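PDB 3EZY: dehydrogenase from Thermotoga maritima, which catalyses the NAD(+)-dependent oxidation of myo-inositol to 2-keto-myo-inositol (scyllo-inosose), probably as a step in myo-inositol breakdown. Local coordinates for residues 230-242 with 271-283. Numbering follows the deposited sequence. Where two conformers were deposited one is given.
Sequences SRRAVYGYDQRIE and SRYLYFFLERYRD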
loop_
_atom_site.group_PDB
_atom_site.type_symbol
_atom_site.label_atom_id
_atom_site.label_comp_id
_atom_site.label_asym_id
_atom_site.label_seq_id
_atom_site.Cartn_x
_atom_site.Cartn_y
_atom_site.Cartn_z
ATOM N N SER A 230 -10.851 6.838 -20.654
ATOM C CA SER A 230 -11.215 5.657 -21.399
ATOM C C SER A 230 -12.651 5.398 -21.096
ATOM O O SER A 230 -13.075 5.482 -19.926
ATOM C CB SER A 230 -10.395 4.405 -21.000
ATOM O OG SER A 230 -10.854 3.278 -21.794
ATOM N N ARG A 231 -13.400 4.972 -22.109
ATOM C CA ARG A 231 -14.790 4.630 -21.864
ATOM C C ARG A 231 -14.988 3.211 -21.279
ATOM O O ARG A 231 -16.126 2.822 -20.996
ATOM C CB ARG A 231 -15.614 4.727 -23.171
ATOM C CG ARG A 231 -15.896 6.132 -23.659
ATOM C CD ARG A 231 -17.149 6.626 -23.089
ATOM N NE ARG A 231 -17.599 7.871 -23.695
ATOM C CZ ARG A 231 -18.332 8.743 -23.026
ATOM N NH1 ARG A 231 -18.657 8.467 -21.752
ATOM N NH2 ARG A 231 -18.740 9.860 -23.600
ATOM N N ARG A 232 -13.934 2.409 -21.188
ATOM C CA ARG A 232 -14.090 1.076 -20.632
ATOM C C ARG A 232 -12.865 0.580 -19.855
ATOM O O ARG A 232 -11.902 0.105 -20.453
ATOM C CB ARG A 232 -14.432 0.040 -21.712
ATOM C CG ARG A 232 -14.988 -1.234 -21.076
ATOM C CD ARG A 232 -14.566 -2.481 -21.764
ATOM N NE ARG A 232 -15.368 -2.689 -22.956
ATOM C CZ ARG A 232 -14.950 -3.356 -24.040
ATOM N NH1 ARG A 232 -13.723 -3.880 -24.074
ATOM N NH2 ARG A 232 -15.759 -3.497 -25.094
ATOM N N ALA A 233 -12.880 0.710 -18.539
ATOM C CA ALA A 233 -11.865 0.031 -17.718
ATOM C C ALA A 233 -12.546 -1.173 -17.055
ATOM O O ALA A 233 -13.505 -1.016 -16.306
ATOM C CB ALA A 233 -11.276 0.972 -16.674
ATOM N N VAL A 234 -12.056 -2.379 -17.331
ATOM C CA VAL A 234 -12.793 -3.563 -16.892
ATOM C C VAL A 234 -12.732 -3.756 -15.383
ATOM O O VAL A 234 -13.552 -4.461 -14.813
ATOM C CB VAL A 234 -12.334 -4.839 -17.618
ATOM C CG1 VAL A 234 -12.537 -4.688 -19.129
ATOM C CG2 VAL A 234 -10.888 -5.151 -17.265
ATOM N N TYR A 235 -11.792 -3.078 -14.724
ATOM C CA TYR A 235 -11.662 -3.207 -13.285
ATOM C C TYR A 235 -12.542 -2.258 -12.495
ATOM O O TYR A 235 -12.501 -2.284 -11.256
ATOM C CB TYR A 235 -10.187 -3.094 -12.828
ATOM C CG TYR A 235 -9.448 -1.873 -13.377
ATOM C CD1 TYR A 235 -9.370 -0.705 -12.638
ATOM C CD2 TYR A 235 -8.825 -1.903 -14.629
ATOM C CE1 TYR A 235 -8.677 0.432 -13.116
ATOM C CE2 TYR A 235 -8.162 -0.772 -15.135
ATOM C CZ TYR A 235 -8.083 0.387 -14.363
ATOM O OH TYR A 235 -7.408 1.497 -14.871
ATOM N N GLY A 236 -13.329 -1.433 -13.195
ATOM C CA GLY A 236 -14.254 -0.503 -12.556
ATOM C C GLY A 236 -13.805 0.940 -12.729
ATOM O O GLY A 236 -12.921 1.235 -13.564
ATOM N N TYR A 237 -14.408 1.867 -11.994
ATOM C CA TYR A 237 -13.967 3.261 -12.115
ATOM C C TYR A 237 -12.490 3.399 -11.823
ATOM O O TYR A 237 -11.965 2.750 -10.915
ATOM C CB TYR A 237 -14.723 4.141 -11.158
ATOM C CG TYR A 237 -16.170 4.282 -11.540
ATOM C CD1 TYR A 237 -16.566 5.234 -12.488
ATOM C CD2 TYR A 237 -17.134 3.461 -10.987
ATOM C CE1 TYR A 237 -17.941 5.353 -12.864
ATOM C CE2 TYR A 237 -18.519 3.613 -11.334
ATOM C CZ TYR A 237 -18.885 4.542 -12.289
ATOM O OH TYR A 237 -20.219 4.690 -12.659
ATOM N N ASP A 238 -11.820 4.254 -12.588
ATOM C CA ASP A 238 -10.462 4.648 -12.290
ATOM C C ASP A 238 -10.433 6.139 -12.431
ATOM O O ASP A 238 -10.370 6.647 -13.558
ATOM C CB ASP A 238 -9.477 4.043 -13.289
ATOM C CG ASP A 238 -8.038 4.143 -12.812
ATOM O OD1 ASP A 238 -7.738 4.998 -11.951
ATOM O OD2 ASP A 238 -7.193 3.376 -13.311
ATOM N N GLN A 239 -10.448 6.841 -11.304
ATOM C CA GLN A 239 -10.420 8.262 -11.318
ATOM C C GLN A 239 -9.362 8.753 -10.324
ATOM O O GLN A 239 -9.604 8.792 -9.112
ATOM C CB GLN A 239 -11.799 8.789 -10.937
ATOM C CG GLN A 239 -12.836 8.425 -11.990
ATOM C CD GLN A 239 -14.240 8.762 -11.581
ATOM O OE1 GLN A 239 -14.519 8.985 -10.419
ATOM N NE2 GLN A 239 -15.122 8.841 -12.543
ATOM N N ARG A 240 -8.163 9.034 -10.829
ATOM C CA ARG A 240 -7.090 9.448 -9.960
ATOM C C ARG A 240 -6.704 10.857 -10.254
ATOM O O ARG A 240 -6.823 11.309 -11.371
ATOM C CB ARG A 240 -5.864 8.540 -10.131
ATOM C CG ARG A 240 -6.042 7.156 -9.466
ATOM C CD ARG A 240 -4.908 6.256 -9.847
ATOM N NE ARG A 240 -5.152 5.690 -11.167
ATOM C CZ ARG A 240 -4.227 5.493 -12.104
ATOM N NH1 ARG A 240 -2.995 5.887 -11.903
ATOM N NH2 ARG A 240 -4.541 4.933 -13.276
ATOM N N ILE A 241 -6.197 11.559 -9.244
ATOM C CA ILE A 241 -5.651 12.896 -9.483
ATOM C C ILE A 241 -4.284 12.982 -8.817
ATOM O O ILE A 241 -4.114 12.539 -7.681
ATOM C CB ILE A 241 -6.555 14.007 -8.872
ATOM C CG1 ILE A 241 -7.934 13.985 -9.551
ATOM C CG2 ILE A 241 -5.823 15.374 -9.012
ATOM C CD1 ILE A 241 -9.061 14.906 -8.874
ATOM N N GLU A 242 -3.301 13.520 -9.532
ATOM C CA GLU A 242 -2.033 13.825 -8.907
ATOM C C GLU A 242 -1.619 15.263 -9.238
ATOM O O GLU A 242 -1.806 15.751 -10.372
ATOM C CB GLU A 242 -0.956 12.814 -9.377
ATOM C CG GLU A 242 0.416 13.207 -8.972
ATOM C CD GLU A 242 1.469 12.420 -9.734
ATOM O OE1 GLU A 242 1.147 11.286 -10.178
ATOM O OE2 GLU A 242 2.580 12.960 -9.878
ATOM N N SER A 271 -9.082 -5.842 -2.466
ATOM C CA SER A 271 -10.504 -5.852 -2.811
ATOM C C SER A 271 -10.781 -5.213 -4.179
ATOM O O SER A 271 -9.985 -4.407 -4.661
ATOM C CB SER A 271 -11.253 -5.073 -1.732
ATOM O OG SER A 271 -12.633 -5.173 -1.926
ATOM N N ARG A 272 -11.913 -5.551 -4.798
ATOM C CA ARG A 272 -12.309 -4.914 -6.048
ATOM C C ARG A 272 -12.468 -3.376 -5.885
ATOM O O ARG A 272 -12.809 -2.866 -4.826
ATOM C CB ARG A 272 -13.641 -5.532 -6.548
ATOM C CG ARG A 272 -14.855 -5.181 -5.659
ATOM C CD ARG A 272 -16.205 -5.455 -6.384
ATOM N NE ARG A 272 -17.395 -5.027 -5.630
ATOM C CZ ARG A 272 -17.995 -3.837 -5.725
ATOM N NH1 ARG A 272 -17.537 -2.877 -6.532
ATOM N NH2 ARG A 272 -19.080 -3.600 -4.989
ATOM N N TYR A 273 -12.255 -2.649 -6.969
ATOM C CA TYR A 273 -12.511 -1.205 -7.025
ATOM C C TYR A 273 -14.004 -0.996 -7.044
ATOM O O TYR A 273 -14.758 -1.898 -7.451
ATOM C CB TYR A 273 -11.935 -0.621 -8.338
ATOM C CG TYR A 273 -10.422 -0.520 -8.391
ATOM C CD1 TYR A 273 -9.606 -1.429 -7.715
ATOM C CD2 TYR A 273 -9.807 0.491 -9.131
ATOM C CE1 TYR A 273 -8.229 -1.305 -7.756
ATOM C CE2 TYR A 273 -8.457 0.623 -9.184
ATOM C CZ TYR A 273 -7.654 -0.255 -8.502
ATOM O OH TYR A 273 -6.283 -0.098 -8.586
ATOM N N LEU A 274 -14.441 0.194 -6.636
ATOM C CA LEU A 274 -15.841 0.569 -6.823
ATOM C C LEU A 274 -16.208 0.520 -8.306
ATOM O O LEU A 274 -15.412 0.868 -9.195
ATOM C CB LEU A 274 -16.134 1.947 -6.291
ATOM C CG LEU A 274 -15.871 2.075 -4.831
ATOM C CD1 LEU A 274 -16.277 3.500 -4.391
ATOM C CD2 LEU A 274 -16.565 0.977 -4.041
ATOM N N TYR A 275 -17.396 0.018 -8.556
ATOM C CA TYR A 275 -17.722 -0.421 -9.877
ATOM C C TYR A 275 -19.112 0.078 -10.302
ATOM O O TYR A 275 -19.322 0.443 -11.454
ATOM C CB TYR A 275 -17.605 -1.944 -9.928
ATOM C CG TYR A 275 -17.784 -2.504 -11.288
ATOM C CD1 TYR A 275 -16.691 -2.908 -12.035
ATOM C CD2 TYR A 275 -19.064 -2.614 -11.853
ATOM C CE1 TYR A 275 -16.840 -3.404 -13.321
ATOM C CE2 TYR A 275 -19.228 -3.118 -13.149
ATOM C CZ TYR A 275 -18.102 -3.517 -13.867
ATOM O OH TYR A 275 -18.230 -4.037 -15.143
ATOM N N PHE A 276 -20.053 0.131 -9.376
ATOM C CA PHE A 276 -21.384 0.600 -9.743
ATOM C C PHE A 276 -21.570 2.088 -9.476
ATOM O O PHE A 276 -20.868 2.691 -8.643
ATOM C CB PHE A 276 -22.486 -0.251 -9.091
ATOM C CG PHE A 276 -22.311 -1.723 -9.323
ATOM C CD1 PHE A 276 -22.833 -2.323 -10.462
ATOM C CD2 PHE A 276 -21.569 -2.497 -8.426
ATOM C CE1 PHE A 276 -22.651 -3.673 -10.690
ATOM C CE2 PHE A 276 -21.378 -3.850 -8.646
ATOM C CZ PHE A 276 -21.922 -4.441 -9.789
ATOM N N PHE A 277 -22.519 2.682 -10.196
ATOM C CA PHE A 277 -22.709 4.143 -10.178
ATOM C C PHE A 277 -23.052 4.717 -8.817
ATOM O O PHE A 277 -22.472 5.709 -8.340
ATOM C CB PHE A 277 -23.810 4.502 -11.177
ATOM C CG PHE A 277 -23.945 5.962 -11.428
ATOM C CD1 PHE A 277 -23.256 6.566 -12.474
ATOM C CD2 PHE A 277 -24.808 6.722 -10.652
ATOM C CE1 PHE A 277 -23.410 7.950 -12.748
ATOM C CE2 PHE A 277 -24.978 8.085 -10.893
ATOM C CZ PHE A 277 -24.274 8.714 -11.934
ATOM N N LEU A 278 -24.002 4.090 -8.167
ATOM C CA LEU A 278 -24.474 4.572 -6.900
ATOM C C LEU A 278 -23.383 4.427 -5.823
ATOM O O LEU A 278 -23.164 5.348 -5.057
ATOM C CB LEU A 278 -25.774 3.845 -6.504
ATOM C CG LEU A 278 -26.402 4.321 -5.186
ATOM C CD1 LEU A 278 -26.930 5.772 -5.324
ATOM C CD2 LEU A 278 -27.538 3.379 -4.755
ATOM N N GLU A 279 -22.702 3.276 -5.749
ATOM C CA GLU A 279 -21.704 3.115 -4.691
ATOM C C GLU A 279 -20.561 4.090 -4.925
ATOM O O GLU A 279 -19.980 4.602 -3.990
ATOM C CB GLU A 279 -21.166 1.679 -4.626
ATOM C CG GLU A 279 -20.334 1.291 -5.833
ATOM C CD GLU A 279 -19.789 -0.158 -5.751
ATOM O OE1 GLU A 279 -19.914 -0.792 -4.689
ATOM O OE2 GLU A 279 -19.270 -0.686 -6.749
ATOM N N ARG A 280 -20.252 4.365 -6.183
ATOM C CA ARG A 280 -19.192 5.342 -6.506
ATOM C C ARG A 280 -19.568 6.796 -6.147
ATOM O O ARG A 280 -18.760 7.544 -5.556
ATOM C CB ARG A 280 -18.778 5.253 -7.994
ATOM C CG ARG A 280 -17.840 6.397 -8.461
ATOM C CD ARG A 280 -16.465 6.230 -7.790
ATOM N NE ARG A 280 -15.513 7.299 -8.092
ATOM C CZ ARG A 280 -15.516 8.514 -7.529
ATOM N NH1 ARG A 280 -16.467 8.858 -6.658
ATOM N NH2 ARG A 280 -14.590 9.416 -7.869
ATOM N N TYR A 281 -20.776 7.206 -6.527
ATOM C CA TYR A 281 -21.070 8.640 -6.603
ATOM C C TYR A 281 -22.022 9.198 -5.565
ATOM O O TYR A 281 -22.196 10.429 -5.450
ATOM C CB TYR A 281 -21.637 8.982 -7.993
ATOM C CG TYR A 281 -20.623 9.002 -9.147
ATOM C CD1 TYR A 281 -20.817 8.216 -10.261
ATOM C CD2 TYR A 281 -19.493 9.840 -9.114
ATOM C CE1 TYR A 281 -19.944 8.254 -11.332
ATOM C CE2 TYR A 281 -18.600 9.890 -10.161
ATOM C CZ TYR A 281 -18.843 9.098 -11.281
ATOM O OH TYR A 281 -17.973 9.112 -12.332
ATOM N N ARG A 282 -22.690 8.315 -4.842
ATOM C CA ARG A 282 -23.784 8.768 -3.985
ATOM C C ARG A 282 -23.382 9.826 -2.956
ATOM O O ARG A 282 -24.118 10.818 -2.749
ATOM C CB ARG A 282 -24.428 7.560 -3.282
ATOM C CG ARG A 282 -25.192 7.896 -2.011
ATOM C CD ARG A 282 -26.609 8.311 -2.283
ATOM N NE ARG A 282 -27.498 7.185 -2.605
ATOM C CZ ARG A 282 -28.759 7.319 -3.049
ATOM N NH1 ARG A 282 -29.293 8.527 -3.233
ATOM N NH2 ARG A 282 -29.494 6.242 -3.320
ATOM N N ASP A 283 -22.236 9.638 -2.299
ATOM C CA ASP A 283 -21.816 10.607 -1.287
ATOM C C ASP A 283 -21.462 11.965 -1.885
ATOM O O ASP A 283 -21.734 12.989 -1.265
ATOM C CB ASP A 283 -20.625 10.124 -0.456
ATOM C CG ASP A 283 -20.251 11.119 0.632
ATOM O OD1 ASP A 283 -21.156 11.504 1.432
ATOM O OD2 ASP A 283 -19.058 11.552 0.681
HETATM O O HOH W 1 -11.515 -4.146 -9.400
HETATM O O HOH W 2 -13.207 2.723 -8.193
#
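Tyr-237 lies against the start of helix 277-298, with CG of Arg-280 over one face of its ring, a CH-pi contact 4.0 Å from the centroid. The contact joins the beta sheet of the C-terminal Gfo/Idh/MocA domain, at the head of strand 238-245, to that helix and the loop before it. The backbone N of Tyr-237 donates to Leu-274 O at 3.1 Å. CG of Tyr-237 stands beside its own backbone N (chi1 -69°), which carries the ring on past the loop. Its CE2 lies 3.3 Å from Tyr-275 O. Its OH comes within 3.6 Å of Phe-277 CA. With an alanine in place of Tyr-237, CG of Arg-280 and the ring of Tyr-281 would probably lose their aromatic partner, and a gap is likely to open beside the first helical turn. Two residues on, in the strand, the amide of Gln-239 bridges two helix residues. Its NE2 donates to Tyr-281 OH at 2.9 Å, nearly straight and in the amide plane. Its OE1 takes a weak bond from Arg-280 NH2, while NH1 of the same guanidinium forms a salt bridge with Asp-127. Before Gly-236 in the chain, the edge of Tyr-235 meets the face of Tyr-273, offset, with planes 83° apart. Tyr-273 OH bonds to Asp-268 of a neighbouring subunit, so this pair sits at an assembly interface. Further out, Arg-272 forms a two-pronged salt bridge with Glu-279, through NH1 and NH2, and that carboxylate holds the loop ahead of the helix. Its OE2 accepts from Arg-272 NH1, from Phe-276 N and, at 2.7 Å, from Tyr-275 N.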